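Long-range contacts in hypothetical sugar ABC-transporter sugar binding protein (Arthrobacter globiformis, PDB 7BVT), which binds cyclic alpha-maltosyl-1,6-maltose and probably delivers this cyclic sugar to an ABC transporter, as solute-binding proteins of its family do: residues G89-V94 against D120-F125; A291-G296 against H369-T374; V135-N140 against E297-F302; G333-L338 against P360-M365. All blocks are in the same frame, centred on the assembly; numbering follows the deposited sequence.

Contact 1 (G89-V94 against D120-F125); sequences GDLVWV and DALTSF. With GLC (alpha-D-glucopyranose), chain B.
The sugar-binding turn at the end of strand 86-90, where Leu-91 follows the pocket residue Asp-90, is backed by helix 120-125 of this solute-binding protein, and Leu-91 and Phe-125 make most of the contact. Leu-91 lays CD1 over one face of the Phe-125 ring in a CH-pi contact, 3.5 Å from CD1 to the ring centroid and 21° off the normal, displaced toward the CD1-CE1 side of the ring. With CG anti to the backbone N (chi1 180°), Phe-125 sends its ring out from the helix into the bend of residues 91-94. There Val-94 CB meets the ring edge at CE1 (3.9 Å), close to the ring plane. A leucine in place of Phe-125 would probably leave Leu-91 CD1 without its flat partner and open a gap beside Val-94. Leu-122, one helical turn earlier, adds CD2 against the same methyl of Leu-91 at 3.9 Å. The turn itself is an Asx turn: Asp-90 OD2 takes the backbone N-H of Val-92 from above the carboxylate plane, which helps to set the rotation of the carboxylate. The other oxygen faces the glucose, and O3 of that sugar donates to Asp-90 OD1 over 2.7 Å.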
loop_
_atom_site.group_PDB
_atom_site.type_symbol
_atom_site.label_atom_id
_atom_site.label_comp_id
_atom_site.label_asym_id
_atom_site.label_seq_id
_atom_site.Cartn_x
_atom_site.Cartn_y
_atom_site.Cartn_z
ATOM N N GLY A 89 -10.552 -1.287 -7.464
ATOM C CA GLY A 89 -9.232 -1.555 -8.040
ATOM C C GLY A 89 -8.113 -1.272 -7.081
ATOM O O GLY A 89 -8.342 -0.713 -6.019
ATOM N N ASP A 90 -6.901 -1.585 -7.483
ATOM C CA ASP A 90 -5.704 -1.234 -6.707
ATOM C C ASP A 90 -5.537 0.283 -6.703
ATOM O O ASP A 90 -5.919 0.958 -7.678
ATOM C CB ASP A 90 -4.465 -1.911 -7.289
ATOM C CG ASP A 90 -3.260 -1.556 -6.400
ATOM O OD1 ASP A 90 -3.312 -1.888 -5.194
ATOM O OD2 ASP A 90 -2.367 -0.802 -6.872
ATOM N N LEU A 91 -4.924 0.811 -5.639
ATOM C CA LEU A 91 -4.576 2.258 -5.540
ATOM C C LEU A 91 -4.023 2.787 -6.856
ATOM O O LEU A 91 -4.541 3.795 -7.392
ATOM C CB LEU A 91 -3.556 2.469 -4.431
ATOM C CG LEU A 91 -3.178 3.922 -4.204
ATOM C CD1 LEU A 91 -4.322 4.675 -3.564
ATOM C CD2 LEU A 91 -1.937 4.039 -3.336
ATOM N N VAL A 92 -2.962 2.186 -7.346
ATOM C CA VAL A 92 -2.202 2.789 -8.478
ATOM C C VAL A 92 -3.012 2.642 -9.774
ATOM O O VAL A 92 -2.610 3.237 -10.775
ATOM C CB VAL A 92 -0.778 2.201 -8.569
ATOM C CG1 VAL A 92 -0.058 2.338 -7.238
ATOM C CG2 VAL A 92 -0.782 0.769 -9.010
ATOM N N TRP A 93 -4.118 1.897 -9.770
ATOM C CA TRP A 93 -4.967 1.817 -10.987
ATOM C C TRP A 93 -5.838 3.051 -11.145
ATOM O O TRP A 93 -6.285 3.304 -12.275
ATOM C CB TRP A 93 -5.845 0.582 -11.018
ATOM C CG TRP A 93 -5.116 -0.713 -11.038
ATOM C CD1 TRP A 93 -3.769 -0.933 -11.169
ATOM C CD2 TRP A 93 -5.747 -1.991 -10.994
ATOM N NE1 TRP A 93 -3.531 -2.279 -11.169
ATOM C CE2 TRP A 93 -4.717 -2.949 -11.054
ATOM C CE3 TRP A 93 -7.064 -2.407 -10.861
ATOM C CZ2 TRP A 93 -4.995 -4.307 -11.005
ATOM C CZ3 TRP A 93 -7.337 -3.757 -10.795
ATOM C CH2 TRP A 93 -6.308 -4.685 -10.873
ATOM N N VAL A 94 -6.183 3.724 -10.066
ATOM C CA VAL A 94 -7.231 4.790 -10.138
ATOM C C VAL A 94 -6.936 5.754 -11.266
ATOM O O VAL A 94 -7.816 6.059 -12.064
ATOM C CB VAL A 94 -7.422 5.514 -8.798
ATOM C CG1 VAL A 94 -8.325 6.708 -8.951
ATOM C CG2 VAL A 94 -7.967 4.563 -7.767
ATOM N N ASP A 120 -6.530 11.001 4.896
ATOM C CA ASP A 120 -6.364 12.149 3.983
ATOM C C ASP A 120 -5.448 11.802 2.799
ATOM O O ASP A 120 -5.643 12.360 1.713
ATOM C CB ASP A 120 -5.767 13.325 4.774
ATOM C CG ASP A 120 -6.680 13.958 5.825
ATOM O OD1 ASP A 120 -7.860 13.648 5.898
ATOM O OD2 ASP A 120 -6.144 14.834 6.549
ATOM N N ALA A 121 -4.415 11.021 3.013
ATOM C CA ALA A 121 -3.488 10.670 1.933
ATOM C C ALA A 121 -4.317 9.957 0.854
ATOM O O ALA A 121 -4.067 10.185 -0.330
ATOM C CB ALA A 121 -2.348 9.833 2.419
ATOM N N LEU A 122 -5.267 9.119 1.263
ATOM C CA LEU A 122 -6.104 8.361 0.289
ATOM C C LEU A 122 -7.177 9.210 -0.385
ATOM O O LEU A 122 -7.437 8.990 -1.598
ATOM C CB LEU A 122 -6.690 7.113 0.946
ATOM C CG LEU A 122 -5.623 6.113 1.383
ATOM C CD1 LEU A 122 -6.189 5.065 2.284
ATOM C CD2 LEU A 122 -4.933 5.494 0.174
ATOM N N THR A 123 -7.814 10.166 0.291
ATOM C CA THR A 123 -8.769 11.060 -0.406
ATOM C C THR A 123 -7.974 11.990 -1.316
ATOM O O THR A 123 -8.434 12.299 -2.409
ATOM C CB THR A 123 -9.711 11.825 0.523
ATOM O OG1 THR A 123 -8.918 12.514 1.506
ATOM C CG2 THR A 123 -10.729 10.876 1.126
ATOM N N SER A 124 -6.795 12.437 -0.897
ATOM C CA SER A 124 -5.973 13.312 -1.774
ATOM C C SER A 124 -5.580 12.575 -3.047
ATOM O O SER A 124 -5.699 13.157 -4.130
ATOM C CB SER A 124 -4.750 13.783 -1.056
ATOM O OG SER A 124 -5.193 14.684 -0.060
ATOM N N PHE A 125 -5.098 11.361 -2.892
ATOM C CA PHE A 125 -4.742 10.451 -3.993
ATOM C C PHE A 125 -5.941 10.343 -4.930
ATOM O O PHE A 125 -5.793 10.509 -6.129
ATOM C CB PHE A 125 -4.340 9.086 -3.457
ATOM C CG PHE A 125 -3.977 8.141 -4.571
ATOM C CD1 PHE A 125 -4.937 7.446 -5.263
ATOM C CD2 PHE A 125 -2.687 8.100 -5.070
ATOM C CE1 PHE A 125 -4.605 6.661 -6.337
ATOM C CE2 PHE A 125 -2.341 7.290 -6.129
ATOM C CZ PHE A 125 -3.324 6.593 -6.785
HETATM C C1 GLC B . 0.009 -4.499 -2.180
HETATM C C2 GLC B . -0.735 -3.200 -2.220
HETATM C C3 GLC B . -0.549 -2.528 -3.557
HETATM C C4 GLC B . 0.959 -2.397 -3.820
HETATM C C5 GLC B . 1.591 -3.783 -3.847
HETATM C C6 GLC B . 3.110 -3.682 -4.073
HETATM O O2 GLC B . -2.073 -3.457 -1.832
HETATM O O3 GLC B . -1.226 -1.259 -3.542
HETATM O O4 GLC B . 1.224 -1.797 -5.073
HETATM O O5 GLC B . 1.402 -4.370 -2.583
HETATM O O6 GLC B . 3.561 -4.939 -4.571
#

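Contact 2 (A291-G296 against H369-T374); sequences ATNLGG and HARPNT. With GLC (alpha-D-glucopyranose), chain B.
Asn-293 and His-369 form a parallel beta bridge, framed by His-369 N to Thr-292 O (2.8 Å, nearly straight at 173°) and by the more bent Leu-294 N to His-369 O (3.0 Å). Past the bridge the chains part, and the Arg-371 side chain spans the gap, bent at chi3 (-71°) so that the guanidinium turns back to the strand and the sugar. Its NH1 gives one hydrogen to Leu-294 O and another to glucose O3 (3.0 Å), while NH2 reaches glucose O4 at 2.8 Å. One water takes hydrogens from Arg-371 N and NE and donates to Asn-293 OD1 and Leu-294 O, so four bonds hold it. The Asn-293 amide crosses the arginine chain at about a right angle, its plane 74° from the guanidinium, while ND2 bonds to Trp-199 O. A leucine at Arg-371 would probably leave glucose O3 and O4 without these donors and the water with fewer anchors. At Gly-295, CA lies 3.3 Å from glucose O3, and a CB would clash with the sugar. Helix 195-207 covers one side: Glu-195 forms a salt bridge with Arg-371, and Trp-206 stacks on His-369. Helix 120-125 packs against Leu-294 and Ala-370.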
loop_
_atom_site.group_PDB
_atom_site.type_symbol
_atom_site.label_atom_id
_atom_site.label_comp_id
_atom_site.label_asym_id
_atom_site.label_seq_id
_atom_site.Cartn_x
_atom_site.Cartn_y
_atom_site.Cartn_z
ATOM N N ALA A 291 7.458 7.154 8.474
ATOM C CA ALA A 291 6.664 7.105 7.233
ATOM C C ALA A 291 6.455 5.663 6.843
ATOM O O ALA A 291 7.332 4.856 7.089
ATOM C CB ALA A 291 7.348 7.844 6.098
ATOM N N THR A 292 5.375 5.442 6.108
ATOM C CA THR A 292 5.180 4.194 5.372
ATOM C C THR A 292 4.376 4.464 4.098
ATOM O O THR A 292 4.079 5.630 3.821
ATOM C CB THR A 292 4.608 3.113 6.290
ATOM O OG1 THR A 292 4.690 1.908 5.535
ATOM C CG2 THR A 292 3.193 3.401 6.703
ATOM N N ASN A 293 4.121 3.393 3.341
ATOM C CA ASN A 293 3.493 3.452 2.004
ATOM C C ASN A 293 2.143 2.719 2.073
ATOM O O ASN A 293 2.091 1.671 2.715
ATOM C CB ASN A 293 4.406 2.783 0.984
ATOM C CG ASN A 293 4.352 3.437 -0.370
ATOM O OD1 ASN A 293 3.400 4.145 -0.699
ATOM N ND2 ASN A 293 5.385 3.175 -1.120
ATOM N N LEU A 294 1.097 3.290 1.496
ATOM C CA LEU A 294 -0.283 2.749 1.516
ATOM C C LEU A 294 -0.578 1.880 0.304
ATOM O O LEU A 294 -0.306 2.270 -0.820
ATOM C CB LEU A 294 -1.289 3.878 1.579
ATOM C CG LEU A 294 -1.333 4.628 2.903
ATOM C CD1 LEU A 294 -1.951 6.002 2.749
ATOM C CD2 LEU A 294 -2.073 3.796 3.947
ATOM N N GLY A 295 -1.178 0.726 0.566
ATOM C CA GLY A 295 -1.806 -0.109 -0.466
ATOM C C GLY A 295 -3.275 -0.260 -0.206
ATOM O O GLY A 295 -3.795 0.360 0.728
ATOM N N GLY A 296 -3.895 -1.078 -1.023
ATOM C CA GLY A 296 -5.285 -1.470 -0.787
ATOM C C GLY A 296 -6.222 -1.020 -1.886
ATOM O O GLY A 296 -5.760 -0.457 -2.910
ATOM N N HIS A 369 1.991 7.503 3.649
ATOM C CA HIS A 369 1.911 8.288 2.411
ATOM C C HIS A 369 1.274 7.452 1.328
ATOM O O HIS A 369 1.415 6.246 1.383
ATOM C CB HIS A 369 3.301 8.709 1.957
ATOM C CG HIS A 369 4.039 9.626 2.862
ATOM N ND1 HIS A 369 4.612 10.781 2.389
ATOM C CD2 HIS A 369 4.392 9.538 4.169
ATOM C CE1 HIS A 369 5.200 11.409 3.368
ATOM N NE2 HIS A 369 5.132 10.663 4.457
ATOM N N ALA A 370 0.672 8.108 0.332
ATOM C CA ALA A 370 0.273 7.463 -0.930
ATOM C C ALA A 370 1.239 7.855 -2.048
ATOM O O ALA A 370 1.690 8.998 -2.061
ATOM C CB ALA A 370 -1.141 7.869 -1.320
ATOM N N ARG A 371 1.462 6.910 -2.953
ATOM C CA ARG A 371 2.169 7.097 -4.238
ATOM C C ARG A 371 1.485 8.202 -5.021
ATOM O O ARG A 371 0.331 8.587 -4.776
ATOM C CB ARG A 371 2.234 5.761 -4.943
ATOM C CG ARG A 371 3.327 4.864 -4.332
ATOM C CD ARG A 371 3.215 3.408 -4.700
ATOM N NE ARG A 371 2.058 2.828 -4.020
ATOM C CZ ARG A 371 1.586 1.621 -4.244
ATOM N NH1 ARG A 371 0.518 1.188 -3.571
ATOM N NH2 ARG A 371 2.236 0.814 -5.054
ATOM N N PRO A 372 2.213 8.824 -5.961
ATOM C CA PRO A 372 1.615 9.888 -6.754
ATOM C C PRO A 372 0.543 9.365 -7.714
ATOM O O PRO A 372 0.631 8.263 -8.254
ATOM C CB PRO A 372 2.771 10.457 -7.545
ATOM C CG PRO A 372 3.708 9.276 -7.656
ATOM C CD PRO A 372 3.607 8.537 -6.328
ATOM N N ASN A 373 -0.487 10.196 -7.883
ATOM C CA ASN A 373 -1.732 9.818 -8.599
ATOM C C ASN A 373 -1.623 10.141 -10.098
ATOM O O ASN A 373 -2.620 10.495 -10.713
ATOM C CB ASN A 373 -2.974 10.396 -7.932
ATOM C CG ASN A 373 -3.063 11.888 -8.030
ATOM O OD1 ASN A 373 -2.141 12.540 -8.558
ATOM N ND2 ASN A 373 -4.162 12.421 -7.512
ATOM N N THR A 374 -0.454 9.957 -10.676
ATOM C CA THR A 374 -0.266 10.121 -12.146
ATOM C C THR A 374 -0.599 8.812 -12.836
ATOM O O THR A 374 -0.222 7.753 -12.379
ATOM C CB THR A 374 1.137 10.642 -12.462
ATOM O OG1 THR A 374 1.271 10.597 -13.889
ATOM C CG2 THR A 374 2.266 9.886 -11.793
HETATM C C1 GLC B . 0.009 -4.499 -2.180
HETATM C C2 GLC B . -0.735 -3.200 -2.220
HETATM C C3 GLC B . -0.549 -2.528 -3.557
HETATM C C4 GLC B . 0.959 -2.397 -3.820
HETATM C C5 GLC B . 1.591 -3.783 -3.847
HETATM C C6 GLC B . 3.110 -3.682 -4.073
HETATM O O2 GLC B . -2.073 -3.457 -1.832
HETATM O O3 GLC B . -1.226 -1.259 -3.542
HETATM O O4 GLC B . 1.224 -1.797 -5.073
HETATM O O5 GLC B . 1.402 -4.370 -2.583
HETATM O O6 GLC B . 3.561 -4.939 -4.571
HETATM O O HOH W 1 0.945 4.243 -1.845
#

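Contact 3 (V135-N140 against E297-F302); sequences VPVSAN and EQAMVF. With GLC (alpha-D-glucopyranose), chain B.
Ser-138 and Glu-297 grip each other twice. The serine hydroxyl donates to Glu-297 OE1 (2.8 Å), approaching from above the carboxylate plane, and the same OG accepts the backbone N-H of Glu-297 at 2.9 Å and 162°. The serine chi1 of 71°, which sets OG between its own backbone N and carbonyl carbon, puts it in place for both, while the bend of the glutamate at chi2 brings OE1 back to the serine hydroxyl. Glu-297 O is in turn shared by two donors on one face of its plane, Val-137 N and Ser-138 N.

Beyond this, antiparallel pairing joins strands 131-136 and 292-301 in the sheet that leads to the sugar pocket. Val-135 and Ala-299 are a hydrogen-bonded pair, with Ala-299 N to Val-135 O short at 2.7 Å; Pro-136 and Gln-298 are the next, non-hydrogen-bonded pair. Gln-298 folds at chi2 so that OE1 lies over the proline, 3.2 Å from Pro-136 CA, and NE2 bonds to Gly-296 O and to a water that donates to Ser-138 O. On the face of Val-135, Val-137 CG1 packs on Ala-299 CB at 3.8 Å. Two residues past Ser-138, the pocket residue Asn-140 gives ND2 almost straight (174°) to glucose O2. Tyr-35 and Trp-36 hold the Glu-297 carboxylate, strand 86-90 bonds to the other edge of strand 292-301, and helix 306-319 covers Val-137 and Ala-299.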
loop_
_atom_site.group_PDB
_atom_site.type_symbol
_atom_site.label_atom_id
_atom_site.label_comp_id
_atom_site.label_asym_id
_atom_site.label_seq_id
_atom_site.Cartn_x
_atom_site.Cartn_y
_atom_site.Cartn_z
ATOM N N VAL A 135 -12.490 6.463 -3.633
ATOM C CA VAL A 135 -12.417 6.447 -2.159
ATOM C C VAL A 135 -11.839 5.098 -1.797
ATOM O O VAL A 135 -12.230 4.077 -2.353
ATOM C CB VAL A 135 -13.780 6.764 -1.511
ATOM C CG1 VAL A 135 -14.829 5.721 -1.871
ATOM C CG2 VAL A 135 -13.691 6.936 -0.019
ATOM N N PRO A 136 -10.956 5.011 -0.813
ATOM C CA PRO A 136 -10.495 3.698 -0.370
ATOM C C PRO A 136 -11.611 2.937 0.344
ATOM O O PRO A 136 -12.373 3.489 1.086
ATOM C CB PRO A 136 -9.373 4.053 0.602
ATOM C CG PRO A 136 -9.761 5.384 1.160
ATOM C CD PRO A 136 -10.339 6.091 -0.039
ATOM N N VAL A 137 -11.657 1.628 0.106
ATOM C CA VAL A 137 -12.561 0.697 0.814
ATOM C C VAL A 137 -11.771 -0.377 1.529
ATOM O O VAL A 137 -12.387 -1.130 2.289
ATOM C CB VAL A 137 -13.587 0.092 -0.152
ATOM C CG1 VAL A 137 -14.541 1.193 -0.576
ATOM C CG2 VAL A 137 -12.970 -0.600 -1.343
ATOM N N SER A 138 -10.451 -0.413 1.369
ATOM C CA SER A 138 -9.562 -1.199 2.255
ATOM C C SER A 138 -8.205 -0.504 2.282
ATOM O O SER A 138 -7.967 0.363 1.403
ATOM C CB SER A 138 -9.392 -2.585 1.767
ATOM O OG SER A 138 -8.618 -2.616 0.595
ATOM N N ALA A 139 -7.394 -0.790 3.260
ATOM C CA ALA A 139 -6.029 -0.227 3.294
ATOM C C ALA A 139 -5.074 -1.262 3.853
ATOM O O ALA A 139 -5.462 -2.216 4.513
ATOM C CB ALA A 139 -6.004 1.028 4.117
ATOM N N ASN A 140 -3.813 -1.056 3.531
ATOM C CA ASN A 140 -2.680 -1.805 4.082
ATOM C C ASN A 140 -1.475 -0.870 4.041
ATOM O O ASN A 140 -1.539 0.238 3.432
ATOM C CB ASN A 140 -2.457 -3.101 3.318
ATOM C CG ASN A 140 -2.169 -2.914 1.846
ATOM O OD1 ASN A 140 -1.223 -2.215 1.491
ATOM N ND2 ASN A 140 -2.862 -3.642 0.997
ATOM N N GLU A 297 -7.513 -1.296 -1.686
ATOM C CA GLU A 297 -8.509 -1.157 -2.766
ATOM C C GLU A 297 -9.269 0.159 -2.680
ATOM O O GLU A 297 -9.602 0.581 -1.571
ATOM C CB GLU A 297 -9.505 -2.295 -2.675
ATOM C CG GLU A 297 -8.936 -3.570 -3.266
ATOM C CD GLU A 297 -7.864 -4.280 -2.451
ATOM O OE1 GLU A 297 -8.120 -4.600 -1.295
ATOM O OE2 GLU A 297 -6.763 -4.469 -2.991
ATOM N N GLN A 298 -9.536 0.737 -3.838
ATOM C CA GLN A 298 -10.255 2.008 -3.983
ATOM C C GLN A 298 -11.528 1.723 -4.784
ATOM O O GLN A 298 -11.427 1.023 -5.790
ATOM C CB GLN A 298 -9.419 3.015 -4.762
ATOM C CG GLN A 298 -7.933 3.029 -4.407
ATOM C CD GLN A 298 -7.628 3.283 -2.962
ATOM O OE1 GLN A 298 -8.034 4.306 -2.401
ATOM N NE2 GLN A 298 -6.882 2.397 -2.325
ATOM N N ALA A 299 -12.634 2.377 -4.431
ATOM C CA ALA A 299 -13.881 2.230 -5.214
ATOM C C ALA A 299 -14.013 3.461 -6.093
ATOM O O ALA A 299 -13.738 4.562 -5.607
ATOM C CB ALA A 299 -15.064 2.036 -4.292
ATOM N N MET A 300 -14.509 3.271 -7.282
ATOM C CA MET A 300 -14.720 4.291 -8.343
ATOM C C MET A 300 -16.124 4.073 -8.932
ATOM O O MET A 300 -16.492 2.904 -9.128
ATOM C CB MET A 300 -13.676 4.116 -9.436
ATOM C CG MET A 300 -12.275 4.447 -8.941
ATOM S SD MET A 300 -11.053 3.615 -9.934
ATOM C CE MET A 300 -10.958 2.046 -9.055
ATOM N N VAL A 301 -16.858 5.145 -9.169
ATOM C CA VAL A 301 -18.221 5.091 -9.795
ATOM C C VAL A 301 -18.106 5.629 -11.205
ATOM O O VAL A 301 -17.673 6.777 -11.377
ATOM C CB VAL A 301 -19.250 5.862 -8.975
ATOM C CG1 VAL A 301 -20.583 5.987 -9.709
ATOM C CG2 VAL A 301 -19.403 5.319 -7.580
ATOM N N PHE A 302 -18.415 4.832 -12.218
ATOM C CA PHE A 302 -18.416 5.307 -13.610
ATOM C C PHE A 302 -19.690 6.154 -13.823
ATOM O O PHE A 302 -20.787 5.726 -13.417
ATOM C CB PHE A 302 -18.369 4.154 -14.618
ATOM C CG PHE A 302 -17.014 3.525 -14.736
ATOM C CD1 PHE A 302 -16.003 4.174 -15.423
ATOM C CD2 PHE A 302 -16.727 2.338 -14.087
ATOM C CE1 PHE A 302 -14.750 3.599 -15.522
ATOM C CE2 PHE A 302 -15.458 1.777 -14.173
ATOM C CZ PHE A 302 -14.482 2.425 -14.875
HETATM C C1 GLC B . 0.009 -4.499 -2.180
HETATM C C2 GLC B . -0.735 -3.200 -2.220
HETATM C C3 GLC B . -0.549 -2.528 -3.557
HETATM C C4 GLC B . 0.959 -2.397 -3.820
HETATM C C5 GLC B . 1.591 -3.783 -3.847
HETATM C C6 GLC B . 3.110 -3.682 -4.073
HETATM O O2 GLC B . -2.073 -3.457 -1.832
HETATM O O3 GLC B . -1.226 -1.259 -3.542
HETATM O O4 GLC B . 1.224 -1.797 -5.073
HETATM O O5 GLC B . 1.402 -4.370 -2.583
HETATM O O6 GLC B . 3.561 -4.939 -4.571
HETATM O O HOH W 2 -6.086 2.140 0.476
#

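Contact 4 (G333-L338 against P360-M365); sequences GMLPVL and PYVEQM
Leu-335 reaches from the loop after helix 322-332 against helix 359-363 and the residues that follow it, spreading its two methyls over Tyr-361, Val-362 and Met-365. CD1 sits 3.7 Å from Tyr-361 O and 3.8 Å from Met-365 SD, whereas CD2 meets Val-362 CG2 at 3.9 Å. The leucine chain crosses all three partners at a slant, and CB of Tyr-361 lies ahead of the fork, 4.2 Å from both CD1 and CD2 of Leu-335. Contact with the tyrosine is thus confined to the root of its side chain: the ring swings off to one side, and its hydroxyl bonds to Glu-261 O.

Met-365 is curled rather than extended, with chi2 and chi3 both close to -65°. That double bend lays the sulfur alongside Leu-335 and carries the terminal methyl on to the following residue, where CE approaches Pro-336 O at 3.8 Å. No hydrogen bond joins the two segments; the backbones come closest at Leu-335 and Val-362, whose CA atoms are 6.4 Å apart.

This apolar packing joins the loop 333-338 to helix 359-363; the Tyr-361 side chain is about 9 Å from a bound glucose. The loop is tied by backbone bonds from Leu-335 to Ala-139 and from Val-337 to Asn-119. Leu-335 and Met-365 also touch Asn-141 of strand 140-147, while helices 322-332 and 345-354 close over Pro-336, the latter covering Val-362 as well.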
loop_
_atom_site.group_PDB
_atom_site.type_symbol
_atom_site.label_atom_id
_atom_site.label_comp_id
_atom_site.label_asym_id
_atom_site.label_seq_id
_atom_site.Cartn_x
_atom_site.Cartn_y
_atom_site.Cartn_z
ATOM N N GLY A 333 -8.654 -8.649 7.987
ATOM C CA GLY A 333 -7.282 -8.275 8.403
ATOM C C GLY A 333 -6.747 -7.058 7.655
ATOM O O GLY A 333 -5.535 -6.765 7.732
ATOM N N MET A 334 -7.615 -6.384 6.923
ATOM C CA MET A 334 -7.227 -5.131 6.229
ATOM C C MET A 334 -7.364 -3.984 7.206
ATOM O O MET A 334 -8.089 -4.054 8.185
ATOM C CB MET A 334 -8.011 -4.912 4.926
ATOM C CG MET A 334 -7.749 -6.062 4.004
ATOM S SD MET A 334 -8.195 -5.913 2.281
ATOM C CE MET A 334 -9.940 -6.095 2.552
ATOM N N LEU A 335 -6.566 -2.934 7.005
ATOM C CA LEU A 335 -6.590 -1.803 7.937
ATOM C C LEU A 335 -7.781 -0.908 7.610
ATOM O O LEU A 335 -8.140 -0.766 6.442
ATOM C CB LEU A 335 -5.285 -1.009 7.810
ATOM C CG LEU A 335 -4.019 -1.826 7.968
ATOM C CD1 LEU A 335 -2.797 -0.963 7.819
ATOM C CD2 LEU A 335 -3.977 -2.513 9.328
ATOM N N PRO A 336 -8.388 -0.263 8.622
ATOM C CA PRO A 336 -9.566 0.538 8.380
ATOM C C PRO A 336 -9.173 1.789 7.601
ATOM O O PRO A 336 -8.113 2.368 7.835
ATOM C CB PRO A 336 -10.121 0.938 9.735
ATOM C CG PRO A 336 -9.173 0.389 10.744
ATOM C CD PRO A 336 -8.094 -0.399 10.058
ATOM N N VAL A 337 -10.060 2.239 6.749
ATOM C CA VAL A 337 -9.783 3.461 5.943
ATOM C C VAL A 337 -10.173 4.744 6.699
ATOM O O VAL A 337 -9.814 5.837 6.221
ATOM C CB VAL A 337 -10.483 3.385 4.572
ATOM C CG1 VAL A 337 -10.013 2.167 3.808
ATOM C CG2 VAL A 337 -11.992 3.405 4.662
ATOM N N LEU A 338 -10.943 4.639 7.779
ATOM C CA LEU A 338 -11.409 5.768 8.580
ATOM C C LEU A 338 -10.403 6.040 9.699
ATOM O O LEU A 338 -10.040 5.107 10.418
ATOM C CB LEU A 338 -12.780 5.443 9.155
ATOM C CG LEU A 338 -13.891 5.215 8.151
ATOM C CD1 LEU A 338 -15.203 4.892 8.858
ATOM C CD2 LEU A 338 -14.124 6.448 7.285
ATOM N N PRO A 360 1.096 -2.166 15.240
ATOM C CA PRO A 360 2.021 -1.172 14.690
ATOM C C PRO A 360 1.528 -0.695 13.319
ATOM O O PRO A 360 1.720 0.463 13.000
ATOM C CB PRO A 360 3.328 -1.949 14.553
ATOM C CG PRO A 360 3.227 -2.918 15.711
ATOM C CD PRO A 360 1.787 -3.415 15.631
ATOM N N TYR A 361 0.950 -1.592 12.540
ATOM C CA TYR A 361 0.450 -1.252 11.179
ATOM C C TYR A 361 -0.712 -0.269 11.295
ATOM O O TYR A 361 -0.838 0.699 10.523
ATOM C CB TYR A 361 0.062 -2.529 10.458
ATOM C CG TYR A 361 1.210 -3.411 10.053
ATOM C CD1 TYR A 361 1.816 -3.261 8.821
ATOM C CD2 TYR A 361 1.642 -4.452 10.869
ATOM C CE1 TYR A 361 2.833 -4.074 8.390
ATOM C CE2 TYR A 361 2.661 -5.286 10.444
ATOM C CZ TYR A 361 3.242 -5.109 9.195
ATOM O OH TYR A 361 4.249 -5.897 8.744
ATOM N N VAL A 362 -1.578 -0.500 12.290
ATOM C CA VAL A 362 -2.733 0.402 12.512
ATOM C C VAL A 362 -2.216 1.789 12.875
ATOM O O VAL A 362 -2.708 2.779 12.336
ATOM C CB VAL A 362 -3.678 -0.189 13.571
ATOM C CG1 VAL A 362 -4.768 0.825 13.887
ATOM C CG2 VAL A 362 -4.244 -1.537 13.120
ATOM N N GLU A 363 -1.245 1.857 13.785
ATOM C CA GLU A 363 -0.723 3.134 14.311
ATOM C C GLU A 363 -0.019 3.873 13.166
ATOM O O GLU A 363 -0.109 5.088 13.108
ATOM C CB GLU A 363 0.180 2.818 15.509
ATOM C CG GLU A 363 -0.650 2.341 16.696
ATOM C CD GLU A 363 0.159 2.100 17.961
ATOM O OE1 GLU A 363 -0.400 2.246 19.031
ATOM O OE2 GLU A 363 1.336 1.749 17.846
ATOM N N GLN A 364 0.512 3.140 12.191
ATOM C CA GLN A 364 1.255 3.794 11.084
ATOM C C GLN A 364 0.276 4.497 10.148
ATOM O O GLN A 364 0.761 5.225 9.277
ATOM C CB GLN A 364 2.054 2.791 10.252
ATOM C CG GLN A 364 3.323 2.352 10.978
ATOM C CD GLN A 364 4.243 1.530 10.094
ATOM O OE1 GLN A 364 5.471 1.728 10.142
ATOM N NE2 GLN A 364 3.700 0.604 9.284
ATOM N N MET A 365 -1.052 4.249 10.229
ATOM C CA MET A 365 -1.977 4.893 9.259
ATOM C C MET A 365 -1.818 6.415 9.364
ATOM O O MET A 365 -1.899 7.063 8.338
ATOM C CB MET A 365 -3.423 4.459 9.491
ATOM C CG MET A 365 -3.674 3.029 9.059
ATOM S SD MET A 365 -3.459 2.725 7.325
ATOM C CE MET A 365 -4.784 3.735 6.648
#

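How the contacts relate
Contacts 1, 2 and 3 meet at one glucose of the bound sugar, supplying Asp-90, Arg-371 (with a weak bond from Gly-296 N) and Asn-140. Strand 292-301 unites them: contacts 2 and 3 use successive parts of it, and Gly-89 O of contact 1 pairs with Gln-298 N of contact 3 at 2.9 Å. Gly-295 N lies 2.9 Å from Asn-140 O, joining contacts 2 and 3, while Phe-125 O and Asn-373 ND2 link contacts 1 and 2. Contact 4 is nested in the chain loop that contact 2 closes; their centres are about 14 Å apart, and Leu-294 CD2 meets Met-365 SD at 3.8 Å. It connects to contact 3 through Ala-139 O and Leu-335 N, 2.8 Å apart.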